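Local coordinates for protein tyrosine--tRNA ligase (Pyrococcus horikoshii, PDB 2CYC) that attaches tyrosine to tRNA(Tyr) in two steps, first activating the amino acid with ATP to Tyr-AMP and then passing it to the tRNA acceptor end, at residues S144-S149 and A164-P169; L227-P232 and R275-P280; F40-Y45 and E92-Y97; P302-V307 and D316-T321. One frame throughout, in Å; residues are numbered along the deposited sequence.

Contact 1 of 4, residues S144-S149 and A164-P169; sequences SRVMRS and AKLIYP. With TYR (tyrosine), chain C.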
# COMPACT_ATOMS: atom_id res chain seq x y z
N SER A 144 4.39 -8.33 8.97
CA SER A 144 5.12 -9.59 8.97
C SER A 144 4.42 -10.63 8.09
O SER A 144 5.06 -11.39 7.37
CB SER A 144 5.25 -10.13 10.40
OG SER A 144 3.99 -10.50 10.93
N ARG A 145 3.09 -10.65 8.16
CA ARG A 145 2.31 -11.58 7.37
C ARG A 145 2.48 -11.26 5.87
O ARG A 145 2.70 -12.15 5.06
CB ARG A 145 0.83 -11.49 7.78
CG ARG A 145 -0.06 -12.53 7.15
CD ARG A 145 0.43 -13.94 7.44
NE ARG A 145 -0.41 -14.97 6.83
CZ ARG A 145 -1.61 -15.34 7.27
NH1 ARG A 145 -2.14 -14.76 8.35
NH2 ARG A 145 -2.29 -16.28 6.63
N VAL A 146 2.41 -9.98 5.52
CA VAL A 146 2.58 -9.60 4.12
C VAL A 146 3.98 -9.98 3.65
O VAL A 146 4.15 -10.49 2.54
CB VAL A 146 2.40 -8.08 3.91
CG1 VAL A 146 2.65 -7.73 2.44
CG2 VAL A 146 1.00 -7.65 4.35
N MET A 147 4.98 -9.73 4.49
CA MET A 147 6.36 -10.05 4.14
C MET A 147 6.49 -11.54 3.81
O MET A 147 7.21 -11.91 2.89
CB MET A 147 7.30 -9.70 5.30
CG MET A 147 7.49 -8.21 5.49
SD MET A 147 8.41 -7.82 7.00
CE MET A 147 10.05 -8.29 6.52
N ARG A 148 5.77 -12.37 4.56
CA ARG A 148 5.80 -13.81 4.36
C ARG A 148 5.06 -14.27 3.11
O ARG A 148 5.27 -15.38 2.63
CB ARG A 148 5.20 -14.55 5.57
CG ARG A 148 6.10 -14.60 6.80
CD ARG A 148 5.57 -15.60 7.84
NE ARG A 148 4.39 -15.11 8.56
CZ ARG A 148 4.42 -14.18 9.51
NH1 ARG A 148 5.58 -13.64 9.87
NH2 ARG A 148 3.30 -13.80 10.11
N SER A 149 4.19 -13.41 2.57
CA SER A 149 3.40 -13.79 1.40
C SER A 149 4.03 -13.34 0.09
O SER A 149 3.47 -13.54 -0.99
CB SER A 149 2.00 -13.18 1.53
OG SER A 149 2.02 -11.80 1.21
N ALA A 164 6.65 -0.99 -3.02
CA ALA A 164 5.55 -1.36 -3.91
C ALA A 164 5.32 -2.86 -3.97
O ALA A 164 4.17 -3.30 -4.09
CB ALA A 164 5.80 -0.81 -5.33
N LYS A 165 6.39 -3.64 -3.87
CA LYS A 165 6.28 -5.10 -3.93
C LYS A 165 5.52 -5.68 -2.75
O LYS A 165 4.91 -6.74 -2.86
CB LYS A 165 7.66 -5.76 -4.04
CG LYS A 165 8.29 -5.55 -5.42
CD LYS A 165 9.63 -6.26 -5.57
CE LYS A 165 10.10 -6.23 -7.01
NZ LYS A 165 10.12 -4.84 -7.56
N LEU A 166 5.55 -4.97 -1.62
CA LEU A 166 4.82 -5.40 -0.43
C LEU A 166 3.33 -5.06 -0.60
O LEU A 166 2.47 -5.68 0.02
CB LEU A 166 5.36 -4.69 0.82
CG LEU A 166 6.59 -5.30 1.51
CD1 LEU A 166 6.22 -6.66 2.07
CD2 LEU A 166 7.75 -5.43 0.53
N ILE A 167 3.02 -4.07 -1.44
CA ILE A 167 1.62 -3.72 -1.67
C ILE A 167 0.95 -4.79 -2.54
O ILE A 167 -0.22 -5.13 -2.36
CB ILE A 167 1.51 -2.33 -2.36
CG1 ILE A 167 2.12 -1.26 -1.44
CG2 ILE A 167 0.04 -2.02 -2.69
CD1 ILE A 167 2.20 0.11 -2.08
N TYR A 168 1.72 -5.34 -3.48
CA TYR A 168 1.24 -6.38 -4.41
C TYR A 168 0.35 -7.47 -3.78
O TYR A 168 -0.75 -7.74 -4.27
CB TYR A 168 2.48 -7.00 -5.10
CG TYR A 168 2.23 -8.07 -6.16
CD1 TYR A 168 2.83 -7.98 -7.41
CD2 TYR A 168 1.49 -9.23 -5.87
CE1 TYR A 168 2.71 -8.99 -8.36
CE2 TYR A 168 1.36 -10.25 -6.82
CZ TYR A 168 1.97 -10.12 -8.06
OH TYR A 168 1.86 -11.12 -9.01
N PRO A 169 0.79 -8.10 -2.69
CA PRO A 169 -0.08 -9.15 -2.12
C PRO A 169 -1.43 -8.63 -1.63
O PRO A 169 -2.44 -9.34 -1.69
CB PRO A 169 0.78 -9.74 -1.00
CG PRO A 169 2.21 -9.44 -1.46
CD PRO A 169 2.07 -8.03 -1.96
N TYR C . 0.51 -13.42 -8.30
CA TYR C . 0.05 -14.10 -9.55
C TYR C . 1.23 -14.76 -10.26
O TYR C . 2.38 -14.52 -9.85
CB TYR C . -0.63 -13.09 -10.48
CG TYR C . -1.90 -12.50 -9.91
CD1 TYR C . -2.99 -13.31 -9.59
CD2 TYR C . -2.01 -11.12 -9.68
CE1 TYR C . -4.17 -12.76 -9.05
CE2 TYR C . -3.18 -10.57 -9.16
CZ TYR C . -4.25 -11.38 -8.84
OH TYR C . -5.40 -10.82 -8.31
OXT TYR C . 0.98 -15.51 -11.23
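Val146 CG1 presses on the backbone of Leu166, 3.2 Å from Leu166 O. The methyl points opposite to its amide nitrogen (chi1 177°), which carries it from helix 143-148 onto residues 166-169 of the crossing helix, the two short helical segments lying at 90° to each other. Leu166 sends its CD1 branch back, 3.7 Å from Val146 CG1 and 4.0 Å from Met147 CG, the side chains passing at a slant. Ser149 sets OG against Pro169 CB at 3.3 Å. The same hydroxyl bonds back within its own segment: Val146 O accepts from Ser149 OG at 2.8 Å and from Ser149 N at 2.9 Å, a double grip that fixes the turn.

Between Leu166 and Pro169, Tyr168 points its ring at the bound tyrosine. At CB the chain sets CG anti to the backbone N (chi1 -178°); the ring then meets His76 edge-to-face and touches Met153. The ligand's N lies at the ring edge, in its plane, 3.6 Å from both Tyr168 CE2 and Tyr168 CZ, and gives its hydrogen bond to Tyr168 OH at 2.8 Å.

Phe163 of the second subunit packs on Val146 and Leu166. The crossed helices thus stand at the dimer interface and, through Tyr168, form part of the tyrosine pocket of a class I synthetase, where this hydroxyl helps to hold the substrate's amino group.

Contact 2 of 4, residues L227-P232 and R275-P280; sequences LGLQEP and RKAFCP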
# COMPACT_ATOMS: atom_id res chain seq x y z
N LEU A 227 6.10 -29.47 -13.52
CA LEU A 227 7.55 -29.30 -13.39
C LEU A 227 8.20 -28.95 -14.72
O LEU A 227 7.68 -29.30 -15.78
CB LEU A 227 8.19 -30.59 -12.88
CG LEU A 227 7.86 -31.02 -11.46
CD1 LEU A 227 8.44 -32.40 -11.19
CD2 LEU A 227 8.40 -29.98 -10.47
N GLY A 228 9.32 -28.25 -14.65
CA GLY A 228 10.06 -27.93 -15.86
C GLY A 228 10.71 -29.26 -16.26
O GLY A 228 10.78 -30.17 -15.44
N LEU A 229 11.20 -29.37 -17.49
CA LEU A 229 11.80 -30.61 -17.95
C LEU A 229 13.28 -30.81 -17.59
O LEU A 229 13.83 -31.89 -17.83
CB LEU A 229 11.64 -30.72 -19.47
CG LEU A 229 10.18 -30.71 -19.95
CD1 LEU A 229 10.13 -30.62 -21.47
CD2 LEU A 229 9.47 -31.95 -19.45
N GLN A 230 13.91 -29.79 -17.02
CA GLN A 230 15.33 -29.86 -16.66
C GLN A 230 15.65 -30.81 -15.51
O GLN A 230 14.81 -31.05 -14.64
CB GLN A 230 15.86 -28.45 -16.33
CG GLN A 230 15.41 -27.89 -14.97
CD GLN A 230 13.98 -27.38 -14.96
OE1 GLN A 230 13.42 -27.05 -16.01
NE2 GLN A 230 13.39 -27.29 -13.77
N GLU A 231 16.87 -31.34 -15.50
CA GLU A 231 17.27 -32.24 -14.43
C GLU A 231 17.47 -31.42 -13.16
O GLU A 231 17.85 -30.25 -13.23
CB GLU A 231 18.56 -33.00 -14.77
CG GLU A 231 19.81 -32.14 -14.88
CD GLU A 231 21.01 -32.78 -14.19
OE1 GLU A 231 21.27 -33.99 -14.43
OE2 GLU A 231 21.69 -32.08 -13.42
N PRO A 232 17.21 -32.01 -11.99
CA PRO A 232 17.35 -31.34 -10.69
C PRO A 232 18.77 -30.85 -10.43
O PRO A 232 19.73 -31.37 -10.99
CB PRO A 232 16.94 -32.43 -9.69
CG PRO A 232 16.12 -33.39 -10.51
CD PRO A 232 16.85 -33.43 -11.81
N ARG A 275 12.88 -34.71 -25.96
CA ARG A 275 14.06 -35.54 -26.19
C ARG A 275 15.11 -35.35 -25.09
O ARG A 275 15.66 -36.33 -24.58
CB ARG A 275 14.67 -35.19 -27.55
CG ARG A 275 15.85 -36.04 -27.96
CD ARG A 275 16.42 -35.52 -29.27
NE ARG A 275 15.41 -35.52 -30.34
CZ ARG A 275 15.19 -34.49 -31.17
NH1 ARG A 275 14.26 -34.58 -32.11
NH2 ARG A 275 15.90 -33.37 -31.04
N LYS A 276 15.37 -34.11 -24.70
CA LYS A 276 16.35 -33.88 -23.65
C LYS A 276 15.80 -33.80 -22.24
O LYS A 276 16.54 -33.58 -21.29
CB LYS A 276 17.19 -32.62 -23.93
CG LYS A 276 16.78 -31.81 -25.14
CD LYS A 276 18.00 -31.19 -25.79
CE LYS A 276 17.65 -29.99 -26.65
NZ LYS A 276 17.05 -28.87 -25.85
N ALA A 277 14.49 -33.98 -22.10
CA ALA A 277 13.84 -33.90 -20.79
C ALA A 277 14.40 -34.92 -19.80
O ALA A 277 14.84 -36.01 -20.19
CB ALA A 277 12.34 -34.12 -20.93
N PHE A 278 14.39 -34.56 -18.52
CA PHE A 278 14.87 -35.45 -17.46
C PHE A 278 13.78 -36.50 -17.29
O PHE A 278 12.60 -36.16 -17.10
CB PHE A 278 15.06 -34.66 -16.16
CG PHE A 278 15.61 -35.48 -15.02
CD1 PHE A 278 16.94 -35.90 -15.02
CD2 PHE A 278 14.82 -35.79 -13.92
CE1 PHE A 278 17.47 -36.62 -13.94
CE2 PHE A 278 15.33 -36.51 -12.84
CZ PHE A 278 16.66 -36.92 -12.85
N CYS A 279 14.16 -37.77 -17.34
CA CYS A 279 13.21 -38.88 -17.22
C CYS A 279 13.99 -40.18 -17.01
O CYS A 279 14.07 -41.01 -17.92
CB CYS A 279 12.37 -38.96 -18.49
SG CYS A 279 11.09 -40.24 -18.53
N PRO A 280 14.58 -40.35 -15.82
CA PRO A 280 15.36 -41.55 -15.47
C PRO A 280 14.53 -42.81 -15.55
O PRO A 280 13.39 -42.84 -15.09
CB PRO A 280 15.81 -41.28 -14.03
CG PRO A 280 15.79 -39.79 -13.93
CD PRO A 280 14.54 -39.41 -14.68
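Leu229 O takes the amide hydrogen of Phe278 at 2.8 Å from Phe278 N, a straight bond (166° at the hydrogen) that arrives nearly along the C=O axis. It is the one hydrogen bond between the two segments, and the rest of the contact is mainly apolar. Beside it, Leu229 CB rests on Ala277 CB at 3.8 Å, and Leu229 CD2 leans on the same methyl.

Phe278 has the largest share of the buried area. With CG trans to the main-chain nitrogen (chi1 -178°), its ring reaches Glu231 and Pro232. Pro232 CD sits over the centre of one face, 3.6 Å from the Phe278 ring centroid and 11° off its normal, a CH-pi contact. Pro280 CG covers the opposite face toward the rim, which sandwiches the ring between two prolines. Glu231 CB comes up obliquely to Phe278 CD1 at 3.3 Å, while the ring meets Trp235 edge-to-face. A serine in place of Phe278 would probably open a gap between the two prolines and leave Trp235 without its aromatic mate.

Behind the contact, Lys340 of helix 336-350 donates to Arg275 O and Ala277 O, tying down the chain as it leaves helix 267-276. Gln230 turns the other way: OE1 bonds Ser255 OG and NE2 bonds Met250 O. The loop 227-232 therefore joins the chain leaving helix 267-276 to the KMSKS region, through Ser255; this signature loop of class I aminoacyl-tRNA synthetases takes part in ATP binding in the family, probably through Lys254 here.

Contact 3 of 4, residues F40-Y45 and E92-Y97; sequences FEISGY and EVALKY. With TYR (tyrosine), chain C.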
# COMPACT_ATOMS: atom_id res chain seq x y z
N PHE A 40 -3.01 -13.48 -13.82
CA PHE A 40 -1.70 -13.83 -14.35
C PHE A 40 -0.86 -12.59 -14.52
O PHE A 40 -1.36 -11.54 -14.94
CB PHE A 40 -1.80 -14.48 -15.73
CG PHE A 40 -2.68 -15.68 -15.79
CD1 PHE A 40 -4.04 -15.55 -16.06
CD2 PHE A 40 -2.15 -16.95 -15.61
CE1 PHE A 40 -4.85 -16.67 -16.16
CE2 PHE A 40 -2.96 -18.08 -15.70
CZ PHE A 40 -4.31 -17.94 -15.98
N GLU A 41 0.41 -12.72 -14.22
CA GLU A 41 1.32 -11.62 -14.46
C GLU A 41 1.56 -11.68 -15.97
O GLU A 41 1.36 -12.73 -16.59
CB GLU A 41 2.63 -11.84 -13.71
CG GLU A 41 2.57 -11.42 -12.23
CD GLU A 41 3.96 -11.21 -11.65
OE1 GLU A 41 4.94 -11.23 -12.42
OE2 GLU A 41 4.08 -11.01 -10.42
N ILE A 42 1.97 -10.57 -16.55
CA ILE A 42 2.24 -10.50 -17.99
C ILE A 42 3.77 -10.34 -18.12
O ILE A 42 4.32 -9.31 -17.74
CB ILE A 42 1.52 -9.28 -18.60
CG1 ILE A 42 0.04 -9.28 -18.17
CG2 ILE A 42 1.64 -9.30 -20.12
CD1 ILE A 42 -0.79 -10.52 -18.63
N SER A 43 4.45 -11.35 -18.65
CA SER A 43 5.90 -11.25 -18.76
C SER A 43 6.62 -12.32 -19.56
O SER A 43 7.79 -12.60 -19.29
CB SER A 43 6.51 -11.27 -17.36
OG SER A 43 6.25 -12.51 -16.73
N GLY A 44 5.95 -12.93 -20.53
CA GLY A 44 6.62 -13.95 -21.32
C GLY A 44 5.66 -14.88 -22.04
O GLY A 44 4.44 -14.71 -21.97
N TYR A 45 6.22 -15.87 -22.73
CA TYR A 45 5.43 -16.84 -23.46
C TYR A 45 4.67 -17.74 -22.50
O TYR A 45 5.13 -18.04 -21.41
CB TYR A 45 6.33 -17.69 -24.37
CG TYR A 45 7.00 -16.88 -25.47
CD1 TYR A 45 8.36 -16.59 -25.42
CD2 TYR A 45 6.25 -16.38 -26.53
CE1 TYR A 45 8.97 -15.83 -26.42
CE2 TYR A 45 6.85 -15.62 -27.54
CZ TYR A 45 8.21 -15.34 -27.47
OH TYR A 45 8.80 -14.59 -28.46
N GLU A 92 0.14 -3.80 -23.70
CA GLU A 92 0.00 -4.18 -25.09
C GLU A 92 0.12 -5.70 -25.21
O GLU A 92 -0.66 -6.34 -25.93
CB GLU A 92 1.09 -3.50 -25.94
CG GLU A 92 1.24 -4.13 -27.31
CD GLU A 92 2.07 -3.30 -28.26
OE1 GLU A 92 3.10 -2.74 -27.81
OE2 GLU A 92 1.71 -3.23 -29.45
N VAL A 93 1.09 -6.26 -24.50
CA VAL A 93 1.33 -7.70 -24.50
C VAL A 93 0.12 -8.45 -23.93
O VAL A 93 -0.31 -9.46 -24.48
CB VAL A 93 2.57 -8.07 -23.66
CG1 VAL A 93 2.63 -9.57 -23.44
CG2 VAL A 93 3.85 -7.59 -24.37
N ALA A 94 -0.42 -7.94 -22.83
CA ALA A 94 -1.57 -8.56 -22.19
C ALA A 94 -2.75 -8.69 -23.17
O ALA A 94 -3.33 -9.76 -23.32
CB ALA A 94 -1.99 -7.74 -20.96
N LEU A 95 -3.07 -7.59 -23.84
CA LEU A 95 -4.17 -7.55 -24.79
C LEU A 95 -3.91 -8.16 -26.16
O LEU A 95 -4.80 -8.75 -26.76
CB LEU A 95 -4.64 -6.10 -24.97
CG LEU A 95 -5.82 -5.64 -24.11
CD1 LEU A 95 -5.67 -6.14 -22.68
CD2 LEU A 95 -5.91 -4.12 -24.15
N LYS A 96 -2.69 -8.04 -26.66
CA LYS A 96 -2.40 -8.55 -27.99
C LYS A 96 -1.84 -9.96 -28.07
O LYS A 96 -1.95 -10.61 -29.12
CB LYS A 96 -1.47 -7.58 -28.73
CG LYS A 96 -2.15 -6.27 -29.08
CD LYS A 96 -1.18 -5.33 -29.78
CE LYS A 96 -1.88 -4.06 -30.26
NZ LYS A 96 -0.93 -3.11 -30.91
N TYR A 97 -1.25 -10.44 -26.99
CA TYR A 97 -0.69 -11.79 -27.00
C TYR A 97 -1.28 -12.71 -25.95
O TYR A 97 -1.83 -13.77 -26.27
CB TYR A 97 0.82 -11.76 -26.79
CG TYR A 97 1.39 -13.13 -26.47
CD1 TYR A 97 1.48 -14.12 -27.45
CD2 TYR A 97 1.76 -13.46 -25.16
CE1 TYR A 97 1.93 -15.40 -27.15
CE2 TYR A 97 2.21 -14.74 -24.84
CZ TYR A 97 2.29 -15.70 -25.84
OH TYR A 97 2.74 -16.97 -25.54
N TYR C . 0.51 -13.42 -8.30
CA TYR C . 0.05 -14.10 -9.55
C TYR C . 1.23 -14.76 -10.26
O TYR C . 2.38 -14.52 -9.85
CB TYR C . -0.63 -13.09 -10.48
CG TYR C . -1.90 -12.50 -9.91
CD1 TYR C . -2.99 -13.31 -9.59
CD2 TYR C . -2.01 -11.12 -9.68
CE1 TYR C . -4.17 -12.76 -9.05
CE2 TYR C . -3.18 -10.57 -9.16
CZ TYR C . -4.25 -11.38 -8.84
OH TYR C . -5.40 -10.82 -8.31
OXT TYR C . 0.98 -15.51 -11.23
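Ile42 is the bump that fills a shallow hollow on helix 87-108. Its CG2 presses on Val93 CG1 at 3.5 Å, tighter than an ordinary methyl contact, and lies over Ala94 N at 3.7 Å. CG1 and CD1 settle on Ala94 CB, 3.8 Å from Ile42 CG1; the small alanine makes the floor of the hollow and Val93 its wall. CG2 faces away from the amide nitrogen of Ile42 while CG1 takes the place beside it (chi1 -50°), which puts both branches against the helix.

A second bump comes from the helix. Tyr97 lifts its hydroxyl into the bend at Gly44-Tyr45, with OH 3.4 Å from Tyr45 CA. The two rings cross at about a right angle, Tyr97 OH lying at the edge of the Tyr45 ring, while Tyr97 CE2 comes to Gly44 O at 3.6 Å. Gly44 has backbone angles that call for glycine. The buried hydroxyl is bonded to His264 NE2 and Ile46 N, so a phenylalanine at Tyr97 would probably leave both polar atoms without this mate and let the bend shift.

Glu41, on the far side of the loop, belongs to the tyrosine pocket, and Asn80 bonds its OE2. The loop follows strand 36-40 of the Rossmann-type core and runs into helix 48-63, the position where class I synthetases carry their HIGH-type signature, probably so here.

Contact 4 of 4, residues P302-V307 and D316-T321; sequences PTEFTV and DVTYTT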
# COMPACT_ATOMS: atom_id res chain seq x y z
N PRO A 302 -10.90 -42.98 -17.27
CA PRO A 302 -10.09 -43.63 -18.30
C PRO A 302 -10.05 -42.93 -19.66
O PRO A 302 -10.98 -42.21 -20.05
CB PRO A 302 -10.69 -45.02 -18.39
CG PRO A 302 -12.15 -44.75 -18.12
CD PRO A 302 -12.09 -43.79 -16.95
N THR A 303 -8.95 -43.14 -20.35
CA THR A 303 -8.72 -42.59 -21.67
C THR A 303 -7.84 -43.62 -22.35
O THR A 303 -7.59 -44.69 -21.80
CB THR A 303 -7.99 -41.23 -21.60
OG1 THR A 303 -7.71 -40.76 -22.92
CG2 THR A 303 -6.69 -41.36 -20.81
N GLU A 304 -7.36 -43.31 -23.55
CA GLU A 304 -6.50 -44.24 -24.26
C GLU A 304 -5.22 -43.54 -24.71
O GLU A 304 -5.27 -42.60 -25.50
CB GLU A 304 -7.22 -44.83 -25.47
CG GLU A 304 -8.12 -46.02 -25.14
CD GLU A 304 -8.85 -46.56 -26.36
OE1 GLU A 304 -8.20 -46.72 -27.42
OE2 GLU A 304 -10.07 -46.82 -26.27
N PHE A 305 -4.09 -43.99 -24.17
CA PHE A 305 -2.80 -43.44 -24.55
C PHE A 305 -1.94 -44.61 -25.03
O PHE A 305 -1.57 -45.49 -24.25
CB PHE A 305 -2.12 -42.74 -23.36
CG PHE A 305 -0.77 -42.15 -23.70
CD1 PHE A 305 -0.64 -41.26 -24.77
CD2 PHE A 305 0.36 -42.49 -22.97
CE1 PHE A 305 0.61 -40.71 -25.10
CE2 PHE A 305 1.62 -41.95 -23.29
CZ PHE A 305 1.74 -41.05 -24.36
N THR A 306 -1.62 -44.60 -26.32
CA THR A 306 -0.84 -45.67 -26.92
C THR A 306 0.61 -45.32 -27.23
O THR A 306 0.89 -44.28 -27.82
CB THR A 306 -1.49 -46.16 -28.24
OG1 THR A 306 -2.80 -46.66 -27.97
CG2 THR A 306 -0.66 -47.29 -28.87
N VAL A 307 1.52 -46.19 -26.82
CA VAL A 307 2.94 -46.02 -27.10
C VAL A 307 3.26 -47.07 -28.16
O VAL A 307 3.20 -48.28 -27.89
CB VAL A 307 3.82 -46.28 -25.86
CG1 VAL A 307 5.30 -46.19 -26.24
CG2 VAL A 307 3.49 -45.26 -24.77
N ASP A 316 3.26 -52.39 -29.57
CA ASP A 316 2.36 -51.31 -29.16
C ASP A 316 1.66 -51.64 -27.86
O ASP A 316 1.29 -52.79 -27.62
CB ASP A 316 1.28 -51.06 -30.23
CG ASP A 316 1.86 -50.68 -31.57
OD1 ASP A 316 3.03 -50.25 -31.63
OD2 ASP A 316 1.13 -50.79 -32.57
N VAL A 317 1.50 -50.63 -27.01
CA VAL A 317 0.82 -50.81 -25.74
C VAL A 317 -0.08 -49.60 -25.50
O VAL A 317 0.35 -48.46 -25.64
CB VAL A 317 1.82 -50.97 -24.55
CG1 VAL A 317 2.79 -49.80 -24.50
CG2 VAL A 317 1.05 -51.08 -23.24
N THR A 318 -1.33 -49.87 -25.17
CA THR A 318 -2.30 -48.81 -24.92
C THR A 318 -2.66 -48.75 -23.45
O THR A 318 -3.03 -49.76 -22.85
CB THR A 318 -3.59 -49.04 -25.74
OG1 THR A 318 -3.27 -48.97 -27.14
CG2 THR A 318 -4.64 -47.99 -25.41
N TYR A 319 -2.52 -47.57 -22.86
CA TYR A 319 -2.84 -47.40 -21.45
C TYR A 319 -4.17 -46.67 -21.28
O TYR A 319 -4.52 -45.80 -22.08
CB TYR A 319 -1.74 -46.62 -20.74
CG TYR A 319 -0.40 -47.31 -20.78
CD1 TYR A 319 0.51 -47.06 -21.81
CD2 TYR A 319 -0.02 -48.20 -19.77
CE1 TYR A 319 1.76 -47.68 -21.84
CE2 TYR A 319 1.23 -48.82 -19.79
CZ TYR A 319 2.11 -48.56 -20.83
OH TYR A 319 3.34 -49.16 -20.84
N THR A 320 -4.90 -47.02 -20.22
CA THR A 320 -6.19 -46.39 -19.96
C THR A 320 -6.14 -45.53 -18.72
O THR A 320 -6.95 -44.61 -18.56
CB THR A 320 -7.30 -47.44 -19.79
OG1 THR A 320 -6.95 -48.34 -18.73
CG2 THR A 320 -7.49 -48.22 -21.09
N THR A 321 -5.21 -45.82 -17.82
CA THR A 321 -5.08 -45.03 -16.60
C THR A 321 -3.61 -44.73 -16.36
O THR A 321 -2.73 -45.47 -16.80
CB THR A 321 -5.63 -45.75 -15.36
OG1 THR A 321 -4.77 -46.84 -15.01
CG2 THR A 321 -7.04 -46.28 -15.63
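Thr306 and Thr318 both turn OG1 anti to the carbonyl carbon (chi1 -60° and -64°), which brings the hydroxyls together at 2.5 Å between Thr306 OG1 and Thr318 OG1. Either could be the donor; the bond is very short and its exact length is doubtful. The pair is non-hydrogen-bonded in the backbone sense, and the hydrogen-bonded pairs flank it. On one flank Tyr319 N gives to Phe305 O at 2.7 Å, almost straight (177°) though coming from above the carbonyl plane, and Phe305 N returns a bond to Tyr319 O at 2.8 Å. On the other, Val307 N and Val317 O are 2.8 Å apart, Val317 N and Val307 O 3.0 Å. Farther out, Thr303 N meets a lone pair of Thr320 O at 3.1 Å.

The face bearing Phe305, Val307, Val317 and Tyr319 is largely apolar. Val307 CG2 lies at the edge of the Tyr319 ring, 4.2 Å from Tyr319 CE1, while Val317 CG2 covers part of one ring face. This two-stranded antiparallel hairpin sets Phe305 against Leu325 of helix 322-330 and Ala342 of helix 336-350, with Val307 on the latter; Tyr319 OH bonds Asp328, and Thr321 caps the start of helix 322-330.

Contacts 1 and 3 meet at the substrate: Tyr168 OH and Glu41 OE2 are 2.6 Å apart and probably hydrogen-bonded, although the contact centres lie about 23 Å apart, so the residue that receives the ligand's amino group is probably positioned by the loop after strand 36-40. Asp175, Gln190, Tyr37 and Gln172 complete the grip on tyrosine. Contact 2 keeps away from contact 3, about 12 Å between nearest atoms, yet its Gln230 side chain comes about 7 Å from that of Lys254, the predicted ATP ligand. Contact 4 is remote from the annotated sites, some 46 Å from contact 1 between centres; it shares helix 336-350 as a neighbour with contact 2.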